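Local coordinates for YcgJ protein (PDB 1XXL) that is a probable methyltransferase of unsettled substrate, thought to transfer the methyl group of S-adenosylmethionine and built on a Rossmann-like fold, at residues A[134-139]-A[210-215]; A[139-144]-A[149-154]; A[178-183]-A[192-197]. All coordinates share one frame; numbering follows the deposited sequence.

Contact 1: residues A[134-139]-A[210-215]; sequences DEFVNH and DTFCIT
Val137 and Phe212 bring the two backbones nearest, with their CA atoms 8.3 Å apart. Residues 134-139 are a stretch of helix. Residues 210-215 hold the end of another helix and the chain that leaves it. Cys213 has positive phi and is the C-prime residue of a Schellman motif that ends the helix. Phe212 and Ile214, on either side of it, both direct CB toward helix 131-144. No hydrogen bond crosses here; the contact is apolar.

Phe212 makes most of it. Its CG lies opposite the carbonyl carbon (chi1 -58°), and the ring reaches across to two residues of the helix. CZ of Phe212 meets CB of Val137 at 3.5 Å, and the two side chains cross at about a right angle. The rings of Phe136 and Phe212 are nearly parallel, with planes 19° apart, but slid so far that they barely overlap. Their centroids are 5.6 Å apart, and the closest atoms are Phe136 CD1 and Phe212 CD2 at 3.7 Å. The methyl CG2 of Thr211 sits over one face of the Phe212 ring. Ile214 CD1 comes from the other direction to Phe136 CZ, 3.9 Å away.

Phe136 also stacks on His200 of helix 191-202, and Val137 packs on Leu227 of sheet strand 222-236. The contact thus fastens helix 131-144 to the end of helix 206-211, beside both of these elements.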
loop_
_atom_site.group_PDB
_atom_site.type_symbol
_atom_site.label_atom_id
_atom_site.label_comp_id
_atom_site.label_asym_id
_atom_site.label_seq_id
_atom_site.Cartn_x
_atom_site.Cartn_y
_atom_site.Cartn_z
ATOM N N ASP A 134 -2.353 -4.313 17.004
ATOM C CA ASP A 134 -3.170 -4.228 15.783
ATOM C C ASP A 134 -4.167 -3.049 15.885
ATOM O O ASP A 134 -4.209 -2.129 15.058
ATOM C CB ASP A 134 -3.900 -5.555 15.632
ATOM C CG ASP A 134 -4.816 -5.609 14.448
ATOM O OD1 ASP A 134 -4.908 -6.722 13.868
ATOM O OD2 ASP A 134 -5.430 -4.582 14.088
ATOM N N GLU A 135 -4.948 -3.089 16.940
ATOM C CA GLU A 135 -5.923 -2.053 17.250
ATOM C C GLU A 135 -5.278 -0.649 17.465
ATOM O O GLU A 135 -5.789 0.363 16.989
ATOM C CB GLU A 135 -6.632 -2.574 18.484
ATOM C CG GLU A 135 -7.703 -1.815 19.114
ATOM C CD GLU A 135 -8.314 -2.661 20.259
ATOM O OE1 GLU A 135 -8.815 -2.061 21.244
ATOM O OE2 GLU A 135 -8.255 -3.934 20.175
ATOM N N PHE A 136 -4.137 -0.598 18.141
ATOM C CA PHE A 136 -3.471 0.678 18.436
ATOM C C PHE A 136 -3.097 1.413 17.153
ATOM O O PHE A 136 -3.403 2.596 16.975
ATOM C CB PHE A 136 -2.214 0.440 19.274
ATOM C CG PHE A 136 -1.459 1.688 19.576
ATOM C CD1 PHE A 136 -0.439 2.128 18.732
ATOM C CD2 PHE A 136 -1.765 2.439 20.700
ATOM C CE1 PHE A 136 0.245 3.297 19.016
ATOM C CE2 PHE A 136 -1.076 3.590 20.979
ATOM C CZ PHE A 136 -0.081 4.019 20.138
ATOM N N VAL A 137 -2.448 0.686 16.254
ATOM C CA VAL A 137 -1.973 1.268 15.024
ATOM C C VAL A 137 -3.104 1.558 14.048
ATOM O O VAL A 137 -3.054 2.564 13.353
ATOM C CB VAL A 137 -0.828 0.445 14.382
ATOM C CG1 VAL A 137 -1.306 -0.901 13.815
ATOM C CG2 VAL A 137 -0.111 1.296 13.309
ATOM N N ASN A 138 -4.124 0.701 14.001
ATOM C CA ASN A 138 -5.277 0.986 13.146
ATOM C C ASN A 138 -6.054 2.221 13.588
ATOM O O ASN A 138 -6.478 3.045 12.739
ATOM C CB ASN A 138 -6.207 -0.224 13.023
ATOM C CG ASN A 138 -5.805 -1.135 11.882
ATOM O OD1 ASN A 138 -6.010 -0.786 10.729
ATOM N ND2 ASN A 138 -5.210 -2.287 12.196
ATOM N N HIS A 139 -6.237 2.349 14.897
ATOM C CA HIS A 139 -6.860 3.532 15.479
ATOM C C HIS A 139 -6.005 4.782 15.178
ATOM O O HIS A 139 -6.546 5.813 14.770
ATOM C CB HIS A 139 -7.065 3.357 16.999
ATOM C CG HIS A 139 -7.875 4.447 17.629
ATOM N ND1 HIS A 139 -9.177 4.717 17.259
ATOM C CD2 HIS A 139 -7.567 5.347 18.594
ATOM C CE1 HIS A 139 -9.637 5.735 17.971
ATOM N NE2 HIS A 139 -8.674 6.145 18.779
ATOM N N ASP A 210 7.400 0.434 22.443
ATOM C CA ASP A 210 8.523 -0.343 21.904
ATOM C C ASP A 210 8.282 -0.705 20.435
ATOM O O ASP A 210 9.103 -0.433 19.576
ATOM C CB ASP A 210 8.715 -1.613 22.764
ATOM C CG ASP A 210 9.898 -2.500 22.295
ATOM O OD1 ASP A 210 10.977 -1.950 21.918
ATOM O OD2 ASP A 210 9.746 -3.761 22.315
ATOM N N THR A 211 7.139 -1.307 20.146
ATOM C CA THR A 211 6.835 -1.774 18.802
ATOM C C THR A 211 6.818 -0.634 17.792
ATOM O O THR A 211 7.319 -0.780 16.689
ATOM C CB THR A 211 5.465 -2.492 18.772
ATOM O OG1 THR A 211 5.525 -3.653 19.618
ATOM C CG2 THR A 211 5.094 -2.923 17.356
ATOM N N PHE A 212 6.230 0.498 18.161
ATOM C CA PHE A 212 6.056 1.609 17.219
ATOM C C PHE A 212 7.036 2.770 17.454
ATOM O O PHE A 212 6.817 3.861 16.955
ATOM C CB PHE A 212 4.588 2.092 17.203
ATOM C CG PHE A 212 3.610 1.006 16.834
ATOM C CD1 PHE A 212 3.588 0.487 15.554
ATOM C CD2 PHE A 212 2.750 0.459 17.785
ATOM C CE1 PHE A 212 2.711 -0.510 15.220
ATOM C CE2 PHE A 212 1.877 -0.554 17.447
ATOM C CZ PHE A 212 1.854 -1.031 16.171
ATOM N N CYS A 213 8.103 2.519 18.221
ATOM C CA CYS A 213 9.225 3.443 18.355
ATOM C C CYS A 213 8.765 4.868 18.643
ATOM O O CYS A 213 9.164 5.813 17.972
ATOM C CB CYS A 213 10.053 3.431 17.085
ATOM S SG CYS A 213 10.593 1.792 16.591
ATOM N N ILE A 214 7.928 5.014 19.658
ATOM C CA ILE A 214 7.290 6.286 19.951
ATOM C C ILE A 214 8.259 7.214 20.671
ATOM O O ILE A 214 8.808 6.880 21.727
ATOM C CB ILE A 214 5.990 6.086 20.760
ATOM C CG1 ILE A 214 4.980 5.311 19.932
ATOM C CG2 ILE A 214 5.350 7.433 21.152
ATOM C CD1 ILE A 214 3.658 4.959 20.721
ATOM N N THR A 215 8.488 8.376 20.072
ATOM C CA THR A 215 9.346 9.399 20.663
ATOM C C THR A 215 8.492 10.655 20.917
ATOM O O THR A 215 7.773 11.097 20.025
ATOM C CB THR A 215 10.566 9.706 19.759
ATOM O OG1 THR A 215 11.360 8.515 19.613
ATOM C CG2 THR A 215 11.449 10.797 20.374
#

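Contact 2: residues A[139-144]-A[149-154]; sequences HLNRLR and VRESSL. With SO4 (sulfate ion), chain E.
Asn141 and Glu151 form the buried half of this contact. Asn141 directs CB toward the loop, and its ND2 gives a hydrogen bond of 2.8 Å to OE2 of Glu151, with an N-H...acceptor angle of 155°. The bond uses the syn lone pair of OE2. Amide and carboxylate are nearly coplanar, 12° apart, although the two side chains cross at about a right angle. Glu151 gets there with CG between its backbone N and carbonyl carbon (chi1 69°) and a bend at chi2. Its other oxygen, OE1, is bonded to ND1 of His125. With an alanine here, the amide of Asn141 is likely to lose its acceptor and be freer to turn, and His125 ND1 to lose its partner.

The other half faces solvent. The chain of Arg142 bends at chi3, and NH2 donates to the carbonyl O of Val149 at 2.7 Å, with the acceptor tilted from the guanidinium plane. The rest is looser. NE of Arg142 makes a weak bond to the same oxygen, and a water accepts from Arg142 NH2 at 3.1 Å and from Arg150 NH1 at 3.0 Å. NH2 of Arg150 is paired with Glu156 and Asp134.

Further along the helix, Arg144 holds a sulfate ion, probably from the crystallisation liquor, at its guanidinium edge: NH2 to O4 is 3.0 Å and NH1 to O1 is 3.2 Å. Polar bonds thus tie loop 149-154 to the helix: inside, one carboxylate holds the Asn141 amide and the His125 ring; outside, a backbone carbonyl and a water make the link.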
loop_
_atom_site.group_PDB
_atom_site.type_symbol
_atom_site.label_atom_id
_atom_site.label_comp_id
_atom_site.label_asym_id
_atom_site.label_seq_id
_atom_site.Cartn_x
_atom_site.Cartn_y
_atom_site.Cartn_z
ATOM N N HIS A 139 -6.237 2.349 14.897
ATOM C CA HIS A 139 -6.860 3.532 15.479
ATOM C C HIS A 139 -6.005 4.782 15.178
ATOM O O HIS A 139 -6.546 5.813 14.770
ATOM C CB HIS A 139 -7.065 3.357 16.999
ATOM C CG HIS A 139 -7.875 4.447 17.629
ATOM N ND1 HIS A 139 -9.177 4.717 17.259
ATOM C CD2 HIS A 139 -7.567 5.347 18.594
ATOM C CE1 HIS A 139 -9.637 5.735 17.971
ATOM N NE2 HIS A 139 -8.674 6.145 18.779
ATOM N N LEU A 140 -4.686 4.695 15.370
ATOM C CA LEU A 140 -3.808 5.850 15.110
ATOM C C LEU A 140 -3.981 6.341 13.683
ATOM O O LEU A 140 -4.177 7.530 13.443
ATOM C CB LEU A 140 -2.354 5.511 15.363
ATOM C CG LEU A 140 -1.287 6.569 15.038
ATOM C CD1 LEU A 140 -1.441 7.816 15.903
ATOM C CD2 LEU A 140 0.066 5.963 15.241
ATOM N N ASN A 141 -3.940 5.418 12.733
ATOM C CA ASN A 141 -4.036 5.782 11.328
ATOM C C ASN A 141 -5.458 6.271 10.919
ATOM O O ASN A 141 -5.590 7.191 10.092
ATOM C CB ASN A 141 -3.533 4.632 10.456
ATOM C CG ASN A 141 -1.996 4.543 10.424
ATOM O OD1 ASN A 141 -1.288 5.554 10.362
ATOM N ND2 ASN A 141 -1.491 3.344 10.449
ATOM N N ARG A 142 -6.505 5.690 11.506
ATOM C CA ARG A 142 -7.872 6.152 11.238
ATOM C C ARG A 142 -8.144 7.567 11.807
ATOM O O ARG A 142 -8.895 8.343 11.227
ATOM C CB ARG A 142 -8.913 5.153 11.782
ATOM C CG ARG A 142 -10.260 5.149 11.004
ATOM C CD ARG A 142 -11.055 3.783 11.239
ATOM N NE ARG A 142 -10.366 2.510 10.858
ATOM C CZ ARG A 142 -10.034 1.505 11.695
ATOM N NH1 ARG A 142 -10.266 1.585 12.999
ATOM N NH2 ARG A 142 -9.440 0.396 11.231
ATOM N N LEU A 143 -7.547 7.890 12.943
ATOM C CA LEU A 143 -7.712 9.218 13.546
ATOM C C LEU A 143 -7.184 10.281 12.582
ATOM O O LEU A 143 -7.777 11.355 12.418
ATOM C CB LEU A 143 -6.959 9.308 14.876
ATOM C CG LEU A 143 -7.620 8.667 16.098
ATOM C CD1 LEU A 143 -6.687 8.693 17.275
ATOM C CD2 LEU A 143 -8.893 9.415 16.464
ATOM N N ARG A 144 -6.085 9.947 11.920
ATOM C CA ARG A 144 -5.415 10.886 11.047
ATOM C C ARG A 144 -6.050 10.898 9.668
ATOM O O ARG A 144 -6.102 11.940 9.031
ATOM C CB ARG A 144 -3.916 10.558 10.997
ATOM C CG ARG A 144 -3.050 11.556 10.236
ATOM C CD ARG A 144 -2.576 10.889 9.011
ATOM N NE ARG A 144 -1.697 11.732 8.236
ATOM C CZ ARG A 144 -1.094 11.322 7.132
ATOM N NH1 ARG A 144 -1.284 10.082 6.694
ATOM N NH2 ARG A 144 -0.306 12.156 6.478
ATOM N N VAL A 149 -9.325 2.199 6.216
ATOM C CA VAL A 149 -10.289 1.129 6.496
ATOM C C VAL A 149 -9.640 0.170 7.475
ATOM O O VAL A 149 -10.061 0.072 8.619
ATOM C CB VAL A 149 -10.739 0.400 5.204
ATOM C CG1 VAL A 149 -11.621 -0.785 5.536
ATOM C CG2 VAL A 149 -11.499 1.388 4.277
ATOM N N ARG A 150 -8.604 -0.539 7.044
ATOM C CA ARG A 150 -7.893 -1.432 7.957
ATOM C C ARG A 150 -6.576 -1.844 7.338
ATOM O O ARG A 150 -6.528 -2.118 6.151
ATOM C CB ARG A 150 -8.732 -2.696 8.267
ATOM C CG ARG A 150 -7.916 -3.777 8.997
ATOM C CD ARG A 150 -8.704 -4.985 9.435
ATOM N NE ARG A 150 -7.783 -6.007 9.931
ATOM C CZ ARG A 150 -7.183 -5.987 11.116
ATOM N NH1 ARG A 150 -7.419 -4.993 11.982
ATOM N NH2 ARG A 150 -6.336 -6.969 11.444
ATOM N N GLU A 151 -5.516 -1.861 8.151
ATOM C CA GLU A 151 -4.279 -2.510 7.776
ATOM C C GLU A 151 -4.270 -3.903 8.399
ATOM O O GLU A 151 -4.348 -4.073 9.642
ATOM C CB GLU A 151 -3.030 -1.658 8.110
ATOM C CG GLU A 151 -2.664 -1.450 9.561
ATOM C CD GLU A 151 -1.983 -0.086 9.800
ATOM O OE1 GLU A 151 -0.732 -0.022 9.786
ATOM O OE2 GLU A 151 -2.714 0.925 9.979
ATOM N N SER A 152 -4.230 -4.887 7.505
ATOM C CA SER A 152 -4.314 -6.283 7.864
ATOM C C SER A 152 -3.008 -6.734 8.515
ATOM O O SER A 152 -1.937 -6.116 8.326
ATOM C CB SER A 152 -4.593 -7.152 6.621
ATOM O OG SER A 152 -5.822 -6.845 5.989
ATOM N N SER A 153 -3.095 -7.819 9.289
ATOM C CA SER A 153 -1.905 -8.470 9.828
ATOM C C SER A 153 -1.250 -9.362 8.766
ATOM O O SER A 153 -1.871 -9.663 7.746
ATOM C CB SER A 153 -2.287 -9.287 11.078
ATOM O OG SER A 153 -3.039 -10.426 10.723
ATOM N N LEU A 154 -0.010 -9.795 9.008
ATOM C CA LEU A 154 0.681 -10.715 8.094
ATOM C C LEU A 154 0.036 -12.104 8.004
ATOM O O LEU A 154 -0.011 -12.713 6.935
ATOM C CB LEU A 154 2.173 -10.840 8.449
ATOM C CG LEU A 154 2.947 -9.507 8.387
ATOM C CD1 LEU A 154 4.418 -9.738 8.692
ATOM C CD2 LEU A 154 2.781 -8.796 7.091
HETATM S S SO4 E . 1.781 9.956 4.202
HETATM O O1 SO4 E . 0.618 9.091 4.382
HETATM O O2 SO4 E . 2.482 9.566 2.972
HETATM O O3 SO4 E . 2.722 9.798 5.319
HETATM O O4 SO4 E . 1.292 11.334 4.097
HETATM O O HOH W 1 -9.116 -2.507 12.259
#

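Contact 3: residues A[178-183]-A[192-197]; sequences IQYDSW and DREKQI
Glu194 and Tyr180 hold the polar end of this contact, and Ile197 takes the apolar end with Tyr180 and Trp183. Residues 192-197 are helical throughout. Near the start of the segment, Arg193 turns elsewhere, to a weak bond with Leu143 O.

Glu194 is the first residue to reach across. CG stands anti to the backbone N (chi1 -167°) and the chain beyond it is extended, which carries the carboxylate to the phenol. Tyr180 OH donates to OE2 of Glu194 at 2.6 Å, a short bond on the anti lone pair of that oxygen. OE2 lies at the ring edge, near its plane, while the ring and carboxylate planes are 39° apart.

The partner segment is a strand-to-helix junction. Strand 166-179 ends at Gln179, which is the N-cap of helix 180-187. Tyr180 and Trp183 lie three residues apart on its first turn. Strand 222-236 runs antiparallel between strands 118-125 and 166-179, the arrangement of the class I (Rossmann-like) methyltransferase sheet. The helices of this contact are added between strands 166-179 and 222-236 in the chain. Helices 180-187 and 191-202 pack against each other here, with Tyr180 also on Pro222 at the start of strand 222-236.

One turn after Glu194, Ile197 directs CB toward the junction. Its methyl CG2 lies in the plane of the Tyr180 ring, 3.9 Å from CE2, and also touches the edge of the Trp183 indole, 4.2 Å from CZ3. Ile197 packs on Leu143 of helix 131-144 as well, while Tyr180 also touches Ile198 and Leu201 of helix 191-202.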
loop_
_atom_site.group_PDB
_atom_site.type_symbol
_atom_site.label_atom_id
_atom_site.label_comp_id
_atom_site.label_asym_id
_atom_site.label_seq_id
_atom_site.Cartn_x
_atom_site.Cartn_y
_atom_site.Cartn_z
ATOM N N ILE A 178 8.173 7.868 10.814
ATOM C CA ILE A 178 7.232 8.958 10.597
ATOM C C ILE A 178 7.637 10.139 11.478
ATOM O O ILE A 178 7.747 10.004 12.696
ATOM C CB ILE A 178 5.762 8.533 10.859
ATOM C CG1 ILE A 178 5.239 7.668 9.694
ATOM C CG2 ILE A 178 4.842 9.755 10.920
ATOM C CD1 ILE A 178 5.348 6.301 9.940
ATOM N N GLN A 179 7.897 11.273 10.831
ATOM C CA GLN A 179 8.131 12.529 11.505
ATOM C C GLN A 179 6.761 13.159 11.755
ATOM O O GLN A 179 6.039 13.501 10.832
ATOM C CB GLN A 179 9.030 13.450 10.669
ATOM C CG GLN A 179 10.430 12.869 10.319
ATOM C CD GLN A 179 11.249 12.383 11.527
ATOM O OE1 GLN A 179 11.832 11.271 11.516
ATOM N NE2 GLN A 179 11.274 13.180 12.575
ATOM N N TYR A 180 6.410 13.257 13.030
ATOM C CA TYR A 180 5.063 13.587 13.459
ATOM C C TYR A 180 4.517 14.909 12.882
ATOM O O TYR A 180 3.384 14.947 12.358
ATOM C CB TYR A 180 5.015 13.602 14.996
ATOM C CG TYR A 180 3.677 14.062 15.499
ATOM C CD1 TYR A 180 3.477 15.385 15.893
ATOM C CD2 TYR A 180 2.590 13.191 15.520
ATOM C CE1 TYR A 180 2.229 15.823 16.319
ATOM C CE2 TYR A 180 1.324 13.626 15.950
ATOM C CZ TYR A 180 1.161 14.932 16.343
ATOM O OH TYR A 180 -0.073 15.355 16.757
ATOM N N ASP A 181 5.318 15.977 12.941
ATOM C CA ASP A 181 4.836 17.317 12.550
ATOM C C ASP A 181 4.446 17.300 11.098
ATOM O O ASP A 181 3.411 17.824 10.697
ATOM C CB ASP A 181 5.899 18.397 12.746
ATOM C CG ASP A 181 6.002 18.905 14.189
ATOM O OD1 ASP A 181 5.055 18.737 15.022
ATOM O OD2 ASP A 181 7.073 19.511 14.481
ATOM N N SER A 182 5.295 16.680 10.303
ATOM C CA SER A 182 5.082 16.579 8.873
ATOM C C SER A 182 3.874 15.693 8.535
ATOM O O SER A 182 3.077 16.021 7.670
ATOM C CB SER A 182 6.363 16.050 8.250
ATOM O OG SER A 182 6.138 15.636 6.935
ATOM N N TRP A 183 3.746 14.578 9.240
ATOM C CA TRP A 183 2.628 13.646 9.080
ATOM C C TRP A 183 1.267 14.307 9.356
ATOM O O TRP A 183 0.307 14.082 8.639
ATOM C CB TRP A 183 2.864 12.500 10.065
ATOM C CG TRP A 183 1.952 11.332 9.998
ATOM C CD1 TRP A 183 1.861 10.434 9.001
ATOM C CD2 TRP A 183 1.062 10.896 11.020
ATOM N NE1 TRP A 183 0.954 9.466 9.326
ATOM C CE2 TRP A 183 0.440 9.738 10.559
ATOM C CE3 TRP A 183 0.711 11.399 12.283
ATOM C CZ2 TRP A 183 -0.498 9.037 11.317
ATOM C CZ3 TRP A 183 -0.218 10.721 13.028
ATOM C CH2 TRP A 183 -0.822 9.545 12.544
ATOM N N ASP A 192 -8.781 19.253 17.227
ATOM C CA ASP A 192 -9.427 18.291 18.111
ATOM C C ASP A 192 -9.106 16.837 17.711
ATOM O O ASP A 192 -8.828 16.013 18.585
ATOM C CB ASP A 192 -10.936 18.528 18.175
ATOM C CG ASP A 192 -11.621 17.561 19.117
ATOM O OD1 ASP A 192 -12.370 16.696 18.611
ATOM O OD2 ASP A 192 -11.356 17.651 20.342
ATOM N N ARG A 193 -9.132 16.528 16.407
ATOM C CA ARG A 193 -8.616 15.237 15.919
ATOM C C ARG A 193 -7.168 15.011 16.345
ATOM O O ARG A 193 -6.823 13.930 16.835
ATOM C CB ARG A 193 -8.690 15.116 14.398
ATOM C CG ARG A 193 -9.878 14.333 13.878
ATOM C CD ARG A 193 -9.909 12.901 14.408
ATOM N NE ARG A 193 -10.636 12.024 13.485
ATOM C CZ ARG A 193 -11.941 11.755 13.548
ATOM N NH1 ARG A 193 -12.707 12.286 14.507
ATOM N NH2 ARG A 193 -12.491 10.945 12.638
ATOM N N GLU A 194 -6.329 16.031 16.176
ATOM C CA GLU A 194 -4.942 15.924 16.593
ATOM C C GLU A 194 -4.811 15.719 18.087
ATOM O O GLU A 194 -3.974 14.932 18.510
ATOM C CB GLU A 194 -4.109 17.132 16.171
ATOM C CG GLU A 194 -2.629 16.856 16.335
ATOM C CD GLU A 194 -1.746 18.066 16.153
ATOM O OE1 GLU A 194 -2.273 19.118 15.748
ATOM O OE2 GLU A 194 -0.516 17.943 16.423
ATOM N N LYS A 195 -5.615 16.408 18.896
ATOM C CA LYS A 195 -5.531 16.216 20.340
ATOM C C LYS A 195 -5.791 14.743 20.684
ATOM O O LYS A 195 -5.156 14.207 21.589
ATOM C CB LYS A 195 -6.500 17.116 21.137
ATOM C CG LYS A 195 -6.166 18.639 21.183
ATOM C CD LYS A 195 -4.943 19.042 22.073
ATOM C CE LYS A 195 -5.032 20.532 22.544
ATOM N NZ LYS A 195 -3.904 20.965 23.465
ATOM N N GLN A 196 -6.728 14.106 19.970
ATOM C CA GLN A 196 -7.001 12.661 20.166
ATOM C C GLN A 196 -5.776 11.794 19.809
ATOM O O GLN A 196 -5.460 10.832 20.503
ATOM C CB GLN A 196 -8.206 12.195 19.342
ATOM C CG GLN A 196 -9.537 12.833 19.729
ATOM C CD GLN A 196 -10.689 12.403 18.785
ATOM O OE1 GLN A 196 -10.933 11.198 18.587
ATOM N NE2 GLN A 196 -11.394 13.388 18.212
ATOM N N ILE A 197 -5.107 12.138 18.716
ATOM C CA ILE A 197 -3.852 11.455 18.322
ATOM C C ILE A 197 -2.794 11.598 19.416
ATOM O O ILE A 197 -2.151 10.625 19.789
ATOM C CB ILE A 197 -3.302 11.996 16.986
ATOM C CG1 ILE A 197 -4.187 11.505 15.842
ATOM C CG2 ILE A 197 -1.881 11.510 16.765
ATOM C CD1 ILE A 197 -4.045 12.212 14.595
#

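Helix 131-144 runs through contacts 1 and 2, which share His139 and have centres 10 Å apart. Asp134 OD1 forms a salt bridge of 2.8 Å with Arg150 NH2, and Asn138 OD1 lies 2.8 Å from Glu151 N, so the two contacts touch directly. Contacts 2 and 3 meet where Arg144 NH2 reaches Trp183 O at 3.0 Å. Contacts 1 and 3 do not touch; their nearest atoms are about 6 Å apart. Contact 2 alone comes near the S-adenosylmethionine site, with the side chain of Val149 about 7 Å from that of Glu79. The sulfate on Arg144 also binds Arg186 and lies about 4 Å from the Trp183 side chain.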